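Local coordinates for aminotransferase, classes I and II (Silicibacter pomeroyi DSS-3, PDB 3H14), which probably catalyses pyridoxal-phosphate-dependent transfer of an amino group from L-aspartate to 2-oxoglutarate, yielding oxaloacetate and L-glutamate, at residues L73-A78 with L89-V94; V95-S100 with G240-P245; T109-S114 with G194-S199; S199-H204 with V213-L218. One frame throughout, in Å; residues are numbered along the deposited sequence. Where two conformers were deposited one is given.

Overall arrangement
Interactions 2 and 4 lie in the buried part of the fold, whereas interactions 1 and 3 are only partly buried. Interactions 2, 3 and 4 all reach one mixed sheet. Interaction 2 pairs one of its edge strands, 94-97, with strand 240-243, the one running opposite to the rest, through main-chain bonds; interactions 3 and 4 share strand 196-200, the former at its start and the latter at its end. Interaction 1, centred about 10 Å from interaction 2, folds the connection between helix 71-85 and strand 94-97 back onto that helix. Chemistry changes with place: an arginine gripping a carbonyl in interaction 1, apolar tips and one water in interaction 3, and a buried carboxylate in interaction 4.

Interaction 1: residues L73-A78 with L89-V94; sequences LRQRIA and LDPGRV
Arg-74 reaches from helix 71-85 to the carbonyl of Val-94, its NE donating to Val-94 O at 2.6 Å with an N-H...O angle of 146°. The oxygen lies at the edge of the guanidinium, somewhat tilted from its plane, and NH2 adds a weak second bond to it. The bend at chi3 (85°) turns the guanidinium across the Pro-91 to Val-94 turn, so that Gly-92 O also faces its edge, though at an angle too poor for a hydrogen bond. Were this arginine shortened to an alanine, Val-94 O would probably lose both its arginine donors and a gap would open beside the turn. Farther along the helix the contact is mostly packing: Ala-78 CB rests against Leu-89 O at 3.5 Å and Pro-91 CB at 4.0 Å, while Pro-91 CB also meets Gln-75 CA. Val-94 CG1 fits against Ile-77 CG2 and CD1, each at 3.7 Å. One water ties the ends together, donating to Ala-78 O and accepting from Leu-89 N. The turn itself is a short 3-10 segment, held by Arg-93 N to Asp-90 O and Val-94 N to Pro-91 O. Its far side is fixed by Arg-93, which bonds to Val-244 O and forms a salt bridge with Asp-220. The contact thus folds the helix-to-strand connection beside its own helix, whose Ile-77 also packs on Ile-96 of strand 94-97 and Trp-241 of strand 240-243.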
loop_
_atom_site.group_PDB
_atom_site.type_symbol
_atom_site.label_atom_id
_atom_site.label_comp_id
_atom_site.label_asym_id
_atom_site.label_seq_id
_atom_site.Cartn_x
_atom_site.Cartn_y
_atom_site.Cartn_z
ATOM N N LEU A 73 -19.323 12.403 -4.684
ATOM C CA LEU A 73 -18.169 11.475 -4.550
ATOM C C LEU A 73 -18.364 10.442 -3.448
ATOM O O LEU A 73 -18.169 9.253 -3.659
ATOM C CB LEU A 73 -16.885 12.264 -4.332
ATOM C CG LEU A 73 -15.583 11.441 -4.256
ATOM C CD1 LEU A 73 -15.354 10.578 -5.499
ATOM C CD2 LEU A 73 -14.434 12.392 -4.029
ATOM N N ARG A 74 -18.804 10.892 -2.288
ATOM C CA ARG A 74 -19.281 9.974 -1.234
ATOM C C ARG A 74 -20.319 8.972 -1.721
ATOM O O ARG A 74 -20.240 7.790 -1.439
ATOM C CB ARG A 74 -19.861 10.772 -0.074
ATOM C CG ARG A 74 -18.829 11.644 0.626
ATOM C CD ARG A 74 -19.478 12.530 1.671
ATOM N NE ARG A 74 -19.636 11.834 2.926
ATOM C CZ ARG A 74 -20.291 12.294 3.982
ATOM N NH1 ARG A 74 -20.948 13.456 3.944
ATOM N NH2 ARG A 74 -20.323 11.550 5.078
ATOM N N GLN A 75 -21.316 9.461 -2.440
ATOM C CA GLN A 75 -22.341 8.615 -3.029
ATOM C C GLN A 75 -21.769 7.630 -4.051
ATOM O O GLN A 75 -22.183 6.465 -4.109
ATOM C CB GLN A 75 -23.404 9.510 -3.691
ATOM C CG GLN A 75 -24.351 10.131 -2.682
ATOM C CD GLN A 75 -25.026 11.418 -3.159
ATOM O OE1 GLN A 75 -25.131 11.682 -4.365
ATOM N NE2 GLN A 75 -25.490 12.224 -2.204
ATOM N N ARG A 76 -20.829 8.097 -4.868
ATOM C CA ARG A 76 -20.216 7.219 -5.881
ATOM C C ARG A 76 -19.363 6.111 -5.267
ATOM O O ARG A 76 -19.320 4.999 -5.784
ATOM C CB ARG A 76 -19.362 8.009 -6.876
ATOM C CG ARG A 76 -18.798 7.185 -8.053
ATOM C CD ARG A 76 -19.903 6.589 -8.927
ATOM N NE ARG A 76 -19.387 5.690 -9.952
ATOM C CZ ARG A 76 -19.058 4.418 -9.752
ATOM N NH1 ARG A 76 -19.147 3.865 -8.549
ATOM N NH2 ARG A 76 -18.616 3.688 -10.760
ATOM N N ILE A 77 -18.641 6.438 -4.209
ATOM C CA ILE A 77 -17.881 5.439 -3.466
ATOM C C ILE A 77 -18.831 4.376 -2.843
ATOM O O ILE A 77 -18.593 3.168 -2.972
ATOM C CB ILE A 77 -16.984 6.112 -2.422
ATOM C CG1 ILE A 77 -15.853 6.901 -3.112
ATOM C CG2 ILE A 77 -16.400 5.085 -1.448
ATOM C CD1 ILE A 77 -15.171 7.953 -2.222
ATOM N N ALA A 78 -19.903 4.833 -2.204
ATOM C CA ALA A 78 -20.913 3.942 -1.639
ATOM C C ALA A 78 -21.411 2.943 -2.682
ATOM O O ALA A 78 -21.507 1.747 -2.405
ATOM C CB ALA A 78 -22.093 4.760 -1.051
ATOM N N LEU A 89 -23.972 0.196 1.539
ATOM C CA LEU A 89 -23.313 1.155 2.409
ATOM C C LEU A 89 -23.956 2.511 2.284
ATOM O O LEU A 89 -24.163 2.986 1.189
ATOM C CB LEU A 89 -21.829 1.257 2.042
ATOM C CG LEU A 89 -20.921 2.167 2.885
ATOM C CD1 LEU A 89 -20.800 1.661 4.337
ATOM C CD2 LEU A 89 -19.541 2.291 2.209
ATOM N N ASP A 90 -24.245 3.129 3.418
ATOM C CA ASP A 90 -24.752 4.484 3.462
ATOM C C ASP A 90 -23.605 5.442 3.110
ATOM O O ASP A 90 -22.516 5.328 3.680
ATOM C CB ASP A 90 -25.291 4.764 4.862
ATOM C CG ASP A 90 -25.617 6.220 5.098
ATOM O OD1 ASP A 90 -26.117 6.903 4.191
ATOM O OD2 ASP A 90 -25.364 6.683 6.224
ATOM N N PRO A 91 -23.819 6.354 2.141
ATOM C CA PRO A 91 -22.783 7.353 1.822
ATOM C C PRO A 91 -22.391 8.270 2.953
ATOM O O PRO A 91 -21.307 8.833 2.925
ATOM C CB PRO A 91 -23.385 8.160 0.661
ATOM C CG PRO A 91 -24.788 7.725 0.523
ATOM C CD PRO A 91 -24.979 6.437 1.231
ATOM N N GLY A 92 -23.253 8.405 3.952
ATOM C CA GLY A 92 -22.934 9.168 5.151
ATOM C C GLY A 92 -21.734 8.619 5.903
ATOM O O GLY A 92 -21.109 9.335 6.666
ATOM N N ARG A 93 -21.434 7.337 5.714
ATOM C CA ARG A 93 -20.287 6.694 6.386
ATOM C C ARG A 93 -18.976 6.823 5.609
ATOM O O ARG A 93 -17.957 6.398 6.114
ATOM C CB ARG A 93 -20.582 5.198 6.636
ATOM C CG ARG A 93 -21.543 4.980 7.798
ATOM C CD ARG A 93 -22.047 3.566 7.862
ATOM N NE ARG A 93 -20.940 2.679 8.153
ATOM C CZ ARG A 93 -20.942 1.365 8.004
ATOM N NH1 ARG A 93 -22.040 0.715 7.625
ATOM N NH2 ARG A 93 -19.837 0.685 8.297
ATOM N N VAL A 94 -19.032 7.349 4.377
ATOM C CA VAL A 94 -17.845 7.571 3.539
ATOM C C VAL A 94 -17.309 8.955 3.871
ATOM O O VAL A 94 -18.053 9.937 3.831
ATOM C CB VAL A 94 -18.172 7.451 2.030
ATOM C CG1 VAL A 94 -16.890 7.751 1.100
ATOM C CG2 VAL A 94 -18.725 6.103 1.747
HETATM O O HOH W 1 -23.517 0.123 -1.348
#

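Interaction 2: residues V95-S100 with G240-P245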
loop_
_atom_site.group_PDB
_atom_site.type_symbol
_atom_site.label_atom_id
_atom_site.label_comp_id
_atom_site.label_asym_id
_atom_site.label_seq_id
_atom_site.Cartn_x
_atom_site.Cartn_y
_atom_site.Cartn_z
ATOM N N VAL A 95 -16.047 9.024 4.309
ATOM C CA VAL A 95 -15.352 10.254 4.569
ATOM C C VAL A 95 -14.234 10.429 3.509
ATOM O O VAL A 95 -13.358 9.568 3.371
ATOM C CB VAL A 95 -14.732 10.236 5.975
ATOM C CG1 VAL A 95 -13.937 11.502 6.266
ATOM C CG2 VAL A 95 -15.806 10.041 7.030
ATOM N N ILE A 96 -14.266 11.550 2.796
ATOM C CA ILE A 96 -13.278 11.856 1.787
ATOM C C ILE A 96 -12.061 12.442 2.488
ATOM O O ILE A 96 -12.192 13.337 3.314
ATOM C CB ILE A 96 -13.816 12.870 0.790
ATOM C CG1 ILE A 96 -15.120 12.360 0.165
ATOM C CG2 ILE A 96 -12.752 13.171 -0.268
ATOM C CD1 ILE A 96 -15.088 10.877 -0.337
ATOM N N THR A 97 -10.877 11.933 2.167
ATOM C CA THR A 97 -9.649 12.315 2.859
ATOM C C THR A 97 -8.644 12.855 1.850
ATOM O O THR A 97 -8.772 12.615 0.667
ATOM C CB THR A 97 -8.971 11.094 3.515
ATOM O OG1 THR A 97 -8.626 10.177 2.477
ATOM C CG2 THR A 97 -9.908 10.412 4.499
ATOM N N PRO A 98 -7.626 13.563 2.327
ATOM C CA PRO A 98 -6.553 13.948 1.407
ATOM C C PRO A 98 -5.619 12.769 0.986
ATOM O O PRO A 98 -4.440 12.971 0.721
ATOM C CB PRO A 98 -5.788 15.014 2.184
ATOM C CG PRO A 98 -6.133 14.790 3.630
ATOM C CD PRO A 98 -7.432 14.059 3.696
ATOM N N GLY A 99 -6.139 11.562 0.860
ATOM C CA GLY A 99 -5.277 10.432 0.525
ATOM C C GLY A 99 -5.168 9.492 1.688
ATOM O O GLY A 99 -5.879 9.621 2.684
ATOM N N SER A 100 -4.260 8.539 1.591
ATOM C CA SER A 100 -4.183 7.598 2.684
ATOM C C SER A 100 -3.454 8.142 3.902
ATOM O O SER A 100 -3.826 7.775 5.025
ATOM C CB SER A 100 -3.697 6.233 2.234
ATOM O OG SER A 100 -4.855 5.480 1.885
ATOM N N GLY A 240 -8.515 10.504 -1.200
ATOM C CA GLY A 240 -8.843 9.137 -0.852
ATOM C C GLY A 240 -10.124 9.150 -0.029
ATOM O O GLY A 240 -10.857 10.146 -0.015
ATOM N N TRP A 241 -10.385 8.051 0.658
ATOM C CA TRP A 241 -11.541 7.946 1.492
ATOM C C TRP A 241 -11.324 6.962 2.597
ATOM O O TRP A 241 -10.368 6.165 2.570
ATOM C CB TRP A 241 -12.773 7.535 0.689
ATOM C CG TRP A 241 -12.929 6.095 0.308
ATOM C CD1 TRP A 241 -13.550 5.106 1.027
ATOM C CD2 TRP A 241 -12.489 5.486 -0.905
ATOM N NE1 TRP A 241 -13.528 3.932 0.329
ATOM C CE2 TRP A 241 -12.885 4.131 -0.863
ATOM C CE3 TRP A 241 -11.807 5.954 -2.028
ATOM C CZ2 TRP A 241 -12.617 3.237 -1.906
ATOM C CZ3 TRP A 241 -11.518 5.055 -3.053
ATOM C CH2 TRP A 241 -11.922 3.715 -2.986
HETATM N N MSE A 242 -12.236 7.029 3.569
HETATM C CA MSE A 242 -12.327 6.036 4.614
HETATM C C MSE A 242 -13.808 5.726 4.870
HETATM O O MSE A 242 -14.681 6.509 4.498
HETATM C CB MSE A 242 -11.560 6.525 5.865
HETATM C CG MSE A 242 -12.060 7.804 6.460
HETATM SE SE MSE A 242 -10.845 8.656 7.747
HETATM C CE MSE A 242 -10.551 7.125 8.856
ATOM N N VAL A 243 -14.083 4.541 5.399
ATOM C CA VAL A 243 -15.413 4.182 5.858
ATOM C C VAL A 243 -15.307 3.912 7.346
ATOM O O VAL A 243 -14.423 3.168 7.785
ATOM C CB VAL A 243 -15.951 2.923 5.112
ATOM C CG1 VAL A 243 -17.399 2.548 5.560
ATOM C CG2 VAL A 243 -15.872 3.117 3.579
ATOM N N VAL A 244 -16.205 4.524 8.118
ATOM C CA VAL A 244 -16.269 4.361 9.556
ATOM C C VAL A 244 -17.710 3.980 9.943
ATOM O O VAL A 244 -18.630 4.176 9.157
ATOM C CB VAL A 244 -15.838 5.648 10.281
ATOM C CG1 VAL A 244 -14.458 6.039 9.826
ATOM C CG2 VAL A 244 -16.810 6.817 9.988
ATOM N N PRO A 245 -17.897 3.399 11.131
ATOM C CA PRO A 245 -19.232 3.072 11.637
ATOM C C PRO A 245 -20.142 4.289 11.677
ATOM O O PRO A 245 -19.656 5.392 11.808
ATOM C CB PRO A 245 -18.940 2.576 13.063
ATOM C CG PRO A 245 -17.509 2.078 13.006
ATOM C CD PRO A 245 -16.830 2.986 12.073
#
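Val-95 O is approached by two groups of the partner strand: Met-242 N donates to it at 2.8 Å, in the carbonyl plane, and Trp-241 CA makes a CA-H...O contact at 3.1 Å. The reciprocal bond from Val-95 N to Met-242 O is nearly straight (172°) and completes an antiparallel hydrogen-bonded pair. Thr-97 and Gly-240 form the next such pair, with the non-hydrogen-bonded Ile-96 and Trp-241 between them. Here both donors stand above the carbonyl planes, Thr-97 N by 56° at Gly-240 O, so neither lies on a lone pair. This pairing closes one side of the seven-stranded mixed sheet of the class I aminotransferase fold, in which strand 240-243 is the one running opposite to all the others. On one face, Val-95 and Met-242, a selenomethionine, lie side by side with Val-95 CB 3.6 Å from Met-242 CG. The selenium end bends on to Thr-97 CG2, and helix 249-258 covers this face through Val-252. A CB on Gly-240 would lie tight, 3.2 Å from both Gly-99 CA and Thr-97 OG1. On the other face Ile-96 CD1 touches Trp-241 CB at 4.2 Å, and the indole turns away to bond Tyr-81 OH through NE1.

Interaction 3: residues T109-S114 with G194-S199; sequences TALFDS and GASFIS
Leu-111 carries its side chain from the end of helix 100-111 toward Ser-196 and Ile-198 of the central sheet. Its CB sits over the centre of the neighbouring Phe-112 ring, 3.7 Å above the plane. With CG beside the backbone N (chi1 -66°), the branch at CG faces strand 196-200 and each methyl finds its own partner. CD1 meets the tip of Ile-198, 4.1 Å from Ile-198 CD1, the two side chains running antiparallel and overlapping at their ends. CD2 goes the other way and stops 4.1 Å from Ser-196 OG. The main chain of Leu-111 joins in through a water, which donates to Leu-111 O at 2.6 Å and lies 2.7 Å from Ser-196 OG, so that this hydroxyl meets a methyl group and a water at once. Phe-112, the first residue to leave helical geometry, brings its ring in beside the leucine. The ring edge meets Ile-198: CE2 is 4.1 Å from Ile-198 CD1, with that methyl near the ring plane. Ile-198 CD1 thus meets a leucine methyl and an aromatic edge set next to each other. No direct hydrogen bond crosses the contact, which is slight in area. It lays the end of helix 100-111 on one face of the sheet at strand 196-200, beside Tyr-223 of the next strand; Phe-197 points to the other face, where helix 180-192, the connection of a beta-alpha-beta crossover from strand 164-168, packs on it.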
loop_
_atom_site.group_PDB
_atom_site.type_symbol
_atom_site.label_atom_id
_atom_site.label_comp_id
_atom_site.label_asym_id
_atom_site.label_seq_id
_atom_site.Cartn_x
_atom_site.Cartn_y
_atom_site.Cartn_z
ATOM N N THR A 109 -5.990 9.415 15.112
ATOM C CA THR A 109 -6.421 10.470 16.041
ATOM C C THR A 109 -7.722 10.122 16.770
ATOM O O THR A 109 -7.855 10.377 17.970
ATOM C CB THR A 109 -6.565 11.818 15.317
ATOM O OG1 THR A 109 -5.294 12.157 14.745
ATOM C CG2 THR A 109 -7.037 12.919 16.305
ATOM N N ALA A 110 -8.664 9.562 16.027
ATOM C CA ALA A 110 -9.956 9.145 16.540
ATOM C C ALA A 110 -9.823 8.019 17.544
ATOM O O ALA A 110 -10.549 7.949 18.538
ATOM C CB ALA A 110 -10.869 8.712 15.362
ATOM N N LEU A 111 -8.854 7.141 17.313
ATOM C CA LEU A 111 -8.813 5.858 18.026
ATOM C C LEU A 111 -7.781 5.702 19.131
ATOM O O LEU A 111 -7.940 4.829 20.001
ATOM C CB LEU A 111 -8.684 4.743 16.992
ATOM C CG LEU A 111 -9.869 4.524 16.050
ATOM C CD1 LEU A 111 -9.462 3.553 14.996
ATOM C CD2 LEU A 111 -11.138 3.991 16.764
ATOM N N PHE A 112 -6.735 6.529 19.146
ATOM C CA PHE A 112 -5.616 6.245 20.018
ATOM C C PHE A 112 -5.113 7.458 20.718
ATOM O O PHE A 112 -5.177 8.574 20.184
ATOM C CB PHE A 112 -4.444 5.603 19.248
ATOM C CG PHE A 112 -4.860 4.450 18.387
ATOM C CD1 PHE A 112 -5.531 3.369 18.944
ATOM C CD2 PHE A 112 -4.532 4.421 17.045
ATOM C CE1 PHE A 112 -5.919 2.295 18.149
ATOM C CE2 PHE A 112 -4.915 3.388 16.252
ATOM C CZ PHE A 112 -5.608 2.318 16.791
ATOM N N ASP A 113 -4.548 7.208 21.896
ATOM C CA ASP A 113 -3.974 8.243 22.738
ATOM C C ASP A 113 -2.478 8.011 22.902
ATOM O O ASP A 113 -1.968 6.907 22.643
ATOM C CB ASP A 113 -4.666 8.171 24.114
ATOM C CG ASP A 113 -5.969 8.959 24.171
ATOM O OD1 ASP A 113 -5.952 10.155 23.800
ATOM O OD2 ASP A 113 -6.992 8.382 24.632
ATOM N N SER A 114 -1.773 9.047 23.340
ATOM C CA SER A 114 -0.356 8.942 23.613
ATOM C C SER A 114 -0.028 7.634 24.334
ATOM O O SER A 114 -0.630 7.312 25.356
ATOM C CB SER A 114 0.080 10.110 24.458
ATOM O OG SER A 114 -0.236 11.315 23.800
ATOM N N GLY A 194 -9.969 -6.100 22.646
ATOM C CA GLY A 194 -10.117 -4.660 22.776
ATOM C C GLY A 194 -9.232 -3.844 21.851
ATOM O O GLY A 194 -9.058 -2.661 22.069
ATOM N N ALA A 195 -8.669 -4.490 20.821
ATOM C CA ALA A 195 -7.837 -3.806 19.800
ATOM C C ALA A 195 -8.731 -3.272 18.645
ATOM O O ALA A 195 -9.381 -4.041 17.950
ATOM C CB ALA A 195 -6.789 -4.755 19.258
ATOM N N SER A 196 -8.758 -1.957 18.452
ATOM C CA SER A 196 -9.542 -1.365 17.371
ATOM C C SER A 196 -8.922 -1.751 16.035
ATOM O O SER A 196 -7.730 -1.597 15.860
ATOM C CB SER A 196 -9.567 0.158 17.493
ATOM O OG SER A 196 -10.086 0.538 18.746
ATOM N N PHE A 197 -9.760 -2.213 15.115
ATOM C CA PHE A 197 -9.375 -2.804 13.854
ATOM C C PHE A 197 -9.397 -1.814 12.711
ATOM O O PHE A 197 -10.440 -1.208 12.374
ATOM C CB PHE A 197 -10.284 -3.981 13.536
ATOM C CG PHE A 197 -9.788 -4.873 12.414
ATOM C CD1 PHE A 197 -8.804 -5.849 12.663
ATOM C CD2 PHE A 197 -10.295 -4.755 11.128
ATOM C CE1 PHE A 197 -8.336 -6.683 11.649
ATOM C CE2 PHE A 197 -9.829 -5.577 10.094
ATOM C CZ PHE A 197 -8.841 -6.562 10.358
ATOM N N ILE A 198 -8.245 -1.703 12.048
ATOM C CA ILE A 198 -8.111 -0.837 10.872
ATOM C C ILE A 198 -7.683 -1.669 9.679
ATOM O O ILE A 198 -6.652 -2.332 9.745
ATOM C CB ILE A 198 -7.081 0.239 11.097
ATOM C CG1 ILE A 198 -7.419 1.068 12.333
ATOM C CG2 ILE A 198 -6.942 1.122 9.833
ATOM C CD1 ILE A 198 -6.405 1.991 12.676
ATOM N N SER A 199 -8.491 -1.624 8.608
ATOM C CA SER A 199 -8.276 -2.382 7.383
ATOM C C SER A 199 -7.804 -1.442 6.276
ATOM O O SER A 199 -8.521 -0.523 5.867
ATOM C CB SER A 199 -9.559 -3.086 6.966
ATOM O OG SER A 199 -9.407 -3.916 5.829
HETATM O O HOH W 2 -9.490 2.793 20.142
#

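Interaction 4: residues S199-H204 with V213-L218; sequences SDEIYH and VTALEL
With CG beside its backbone N (chi1 -57°) and the chain extended beyond it, Glu-201 carries its carboxylate from the end of strand 196-200 to Thr-214 and Ala-215. Thr-214 presents OG1 for it by setting that oxygen opposite the backbone N (chi1 -177°). Thr-214 OG1 donates to Glu-201 OE1 at 2.7 Å and Ala-215 N donates to Glu-201 OE2 at 2.8 Å, the latter almost straight (173°); each glutamate oxygen accepts on its syn lone pair, and the carboxylate straddles two adjacent donors of the loop. Ser-199 OG supplies a third bond, 2.6 Å to Glu-201 OE2 on its anti lone pair. Ser-199 CB also packs against Ala-215 CB at 3.7 Å. The imidazole of His-204 lies with one face on Glu-201 CB, at the close of a type I turn from Glu-201 to His-204. Its ND1 is engaged by Tyr-85 OH, and NE2 is 2.9 Å from a water that also lies 2.7 Å from Val-213 O. The contact sits near the C-terminal end of strand 196-200, the side of the sheet on which class I aminotransferases bind their cofactor. With an alanine here, the Ser-199 and Thr-214 hydroxyls and Ala-215 N are likely to be left without this glutamate acceptor. Three donors converging on one buried carboxylate would probably stabilise its ionised form and limit its rotation, tying the loop to the strand end.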
loop_
_atom_site.group_PDB
_atom_site.type_symbol
_atom_site.label_atom_id
_atom_site.label_comp_id
_atom_site.label_asym_id
_atom_site.label_seq_id
_atom_site.Cartn_x
_atom_site.Cartn_y
_atom_site.Cartn_z
ATOM N N SER A 199 -8.491 -1.624 8.608
ATOM C CA SER A 199 -8.276 -2.382 7.383
ATOM C C SER A 199 -7.804 -1.442 6.276
ATOM O O SER A 199 -8.521 -0.523 5.867
ATOM C CB SER A 199 -9.559 -3.086 6.966
ATOM O OG SER A 199 -9.407 -3.916 5.829
ATOM N N ASP A 200 -6.571 -1.682 5.818
ATOM C CA ASP A 200 -5.951 -0.916 4.735
ATOM C C ASP A 200 -6.304 -1.655 3.439
ATOM O O ASP A 200 -5.871 -2.786 3.195
ATOM C CB ASP A 200 -4.432 -0.793 4.976
ATOM C CG ASP A 200 -3.689 -0.077 3.836
ATOM O OD1 ASP A 200 -4.256 0.039 2.730
ATOM O OD2 ASP A 200 -2.523 0.336 4.040
ATOM N N GLU A 201 -7.144 -1.028 2.631
ATOM C CA GLU A 201 -7.719 -1.629 1.434
ATOM C C GLU A 201 -7.273 -0.811 0.204
ATOM O O GLU A 201 -7.884 -0.868 -0.863
ATOM C CB GLU A 201 -9.240 -1.738 1.590
ATOM C CG GLU A 201 -9.579 -2.555 2.856
ATOM C CD GLU A 201 -11.026 -2.988 3.053
ATOM O OE1 GLU A 201 -11.947 -2.592 2.278
ATOM O OE2 GLU A 201 -11.228 -3.739 4.050
ATOM N N ILE A 202 -6.162 -0.096 0.376
ATOM C CA ILE A 202 -5.640 0.845 -0.624
ATOM C C ILE A 202 -5.395 0.180 -1.987
ATOM O O ILE A 202 -5.625 0.788 -3.032
ATOM C CB ILE A 202 -4.381 1.567 -0.023
ATOM C CG1 ILE A 202 -4.895 2.607 0.986
ATOM C CG2 ILE A 202 -3.422 2.253 -1.100
ATOM C CD1 ILE A 202 -3.874 3.152 1.923
ATOM N N TYR A 203 -4.999 -1.085 -1.987
ATOM C CA TYR A 203 -4.712 -1.772 -3.271
ATOM C C TYR A 203 -5.887 -2.567 -3.844
ATOM O O TYR A 203 -5.737 -3.188 -4.899
ATOM C CB TYR A 203 -3.466 -2.693 -3.148
ATOM C CG TYR A 203 -2.179 -1.935 -3.003
ATOM C CD1 TYR A 203 -1.471 -1.517 -4.136
ATOM C CD2 TYR A 203 -1.666 -1.620 -1.743
ATOM C CE1 TYR A 203 -0.291 -0.795 -4.012
ATOM C CE2 TYR A 203 -0.493 -0.913 -1.612
ATOM C CZ TYR A 203 0.185 -0.501 -2.766
ATOM O OH TYR A 203 1.347 0.186 -2.673
ATOM N N HIS A 204 -7.051 -2.552 -3.184
ATOM C CA HIS A 204 -8.271 -3.112 -3.797
ATOM C C HIS A 204 -8.498 -2.599 -5.224
ATOM O O HIS A 204 -8.329 -1.432 -5.499
ATOM C CB HIS A 204 -9.511 -2.831 -2.945
ATOM C CG HIS A 204 -9.582 -3.680 -1.713
ATOM N ND1 HIS A 204 -10.768 -4.039 -1.117
ATOM C CD2 HIS A 204 -8.601 -4.262 -0.983
ATOM C CE1 HIS A 204 -10.511 -4.788 -0.054
ATOM N NE2 HIS A 204 -9.203 -4.935 0.051
ATOM N N VAL A 213 -11.316 -8.884 -0.114
ATOM C CA VAL A 213 -12.422 -8.903 0.842
ATOM C C VAL A 213 -12.411 -7.628 1.670
ATOM O O VAL A 213 -11.487 -7.412 2.417
ATOM C CB VAL A 213 -12.349 -10.109 1.807
ATOM C CG1 VAL A 213 -13.573 -10.105 2.706
ATOM C CG2 VAL A 213 -12.262 -11.435 1.029
ATOM N N THR A 214 -13.436 -6.784 1.546
ATOM C CA THR A 214 -13.518 -5.615 2.414
ATOM C C THR A 214 -13.890 -6.066 3.816
ATOM O O THR A 214 -14.690 -6.976 3.982
ATOM C CB THR A 214 -14.493 -4.503 1.919
ATOM O OG1 THR A 214 -14.420 -3.394 2.820
ATOM C CG2 THR A 214 -15.932 -4.950 1.885
ATOM N N ALA A 215 -13.264 -5.455 4.821
ATOM C CA ALA A 215 -13.603 -5.709 6.212
ATOM C C ALA A 215 -15.079 -5.470 6.495
ATOM O O ALA A 215 -15.627 -6.079 7.410
ATOM C CB ALA A 215 -12.772 -4.861 7.129
ATOM N N LEU A 216 -15.715 -4.610 5.702
ATOM C CA LEU A 216 -17.175 -4.360 5.788
ATOM C C LEU A 216 -18.052 -5.596 5.517
ATOM O O LEU A 216 -19.181 -5.645 5.948
ATOM C CB LEU A 216 -17.555 -3.215 4.852
ATOM C CG LEU A 216 -16.773 -1.923 5.152
ATOM C CD1 LEU A 216 -17.200 -0.832 4.216
ATOM C CD2 LEU A 216 -16.992 -1.470 6.584
ATOM N N GLU A 217 -17.528 -6.596 4.830
ATOM C CA GLU A 217 -18.241 -7.864 4.628
ATOM C C GLU A 217 -18.330 -8.705 5.910
ATOM O O GLU A 217 -19.091 -9.674 5.951
ATOM C CB GLU A 217 -17.564 -8.701 3.546
ATOM C CG GLU A 217 -17.707 -8.183 2.092
ATOM C CD GLU A 217 -16.947 -9.043 1.094
ATOM O OE1 GLU A 217 -15.956 -8.572 0.477
ATOM O OE2 GLU A 217 -17.317 -10.221 0.941
ATOM N N LEU A 218 -17.529 -8.369 6.926
ATOM C CA LEU A 218 -17.469 -9.119 8.193
ATOM C C LEU A 218 -17.897 -8.311 9.396
ATOM O O LEU A 218 -18.404 -8.879 10.350
ATOM C CB LEU A 218 -16.057 -9.660 8.448
ATOM C CG LEU A 218 -15.719 -10.824 7.501
ATOM C CD1 LEU A 218 -14.360 -10.645 6.850
ATOM C CD2 LEU A 218 -15.860 -12.199 8.153
HETATM O O HOH W 3 -8.967 -6.474 2.544
#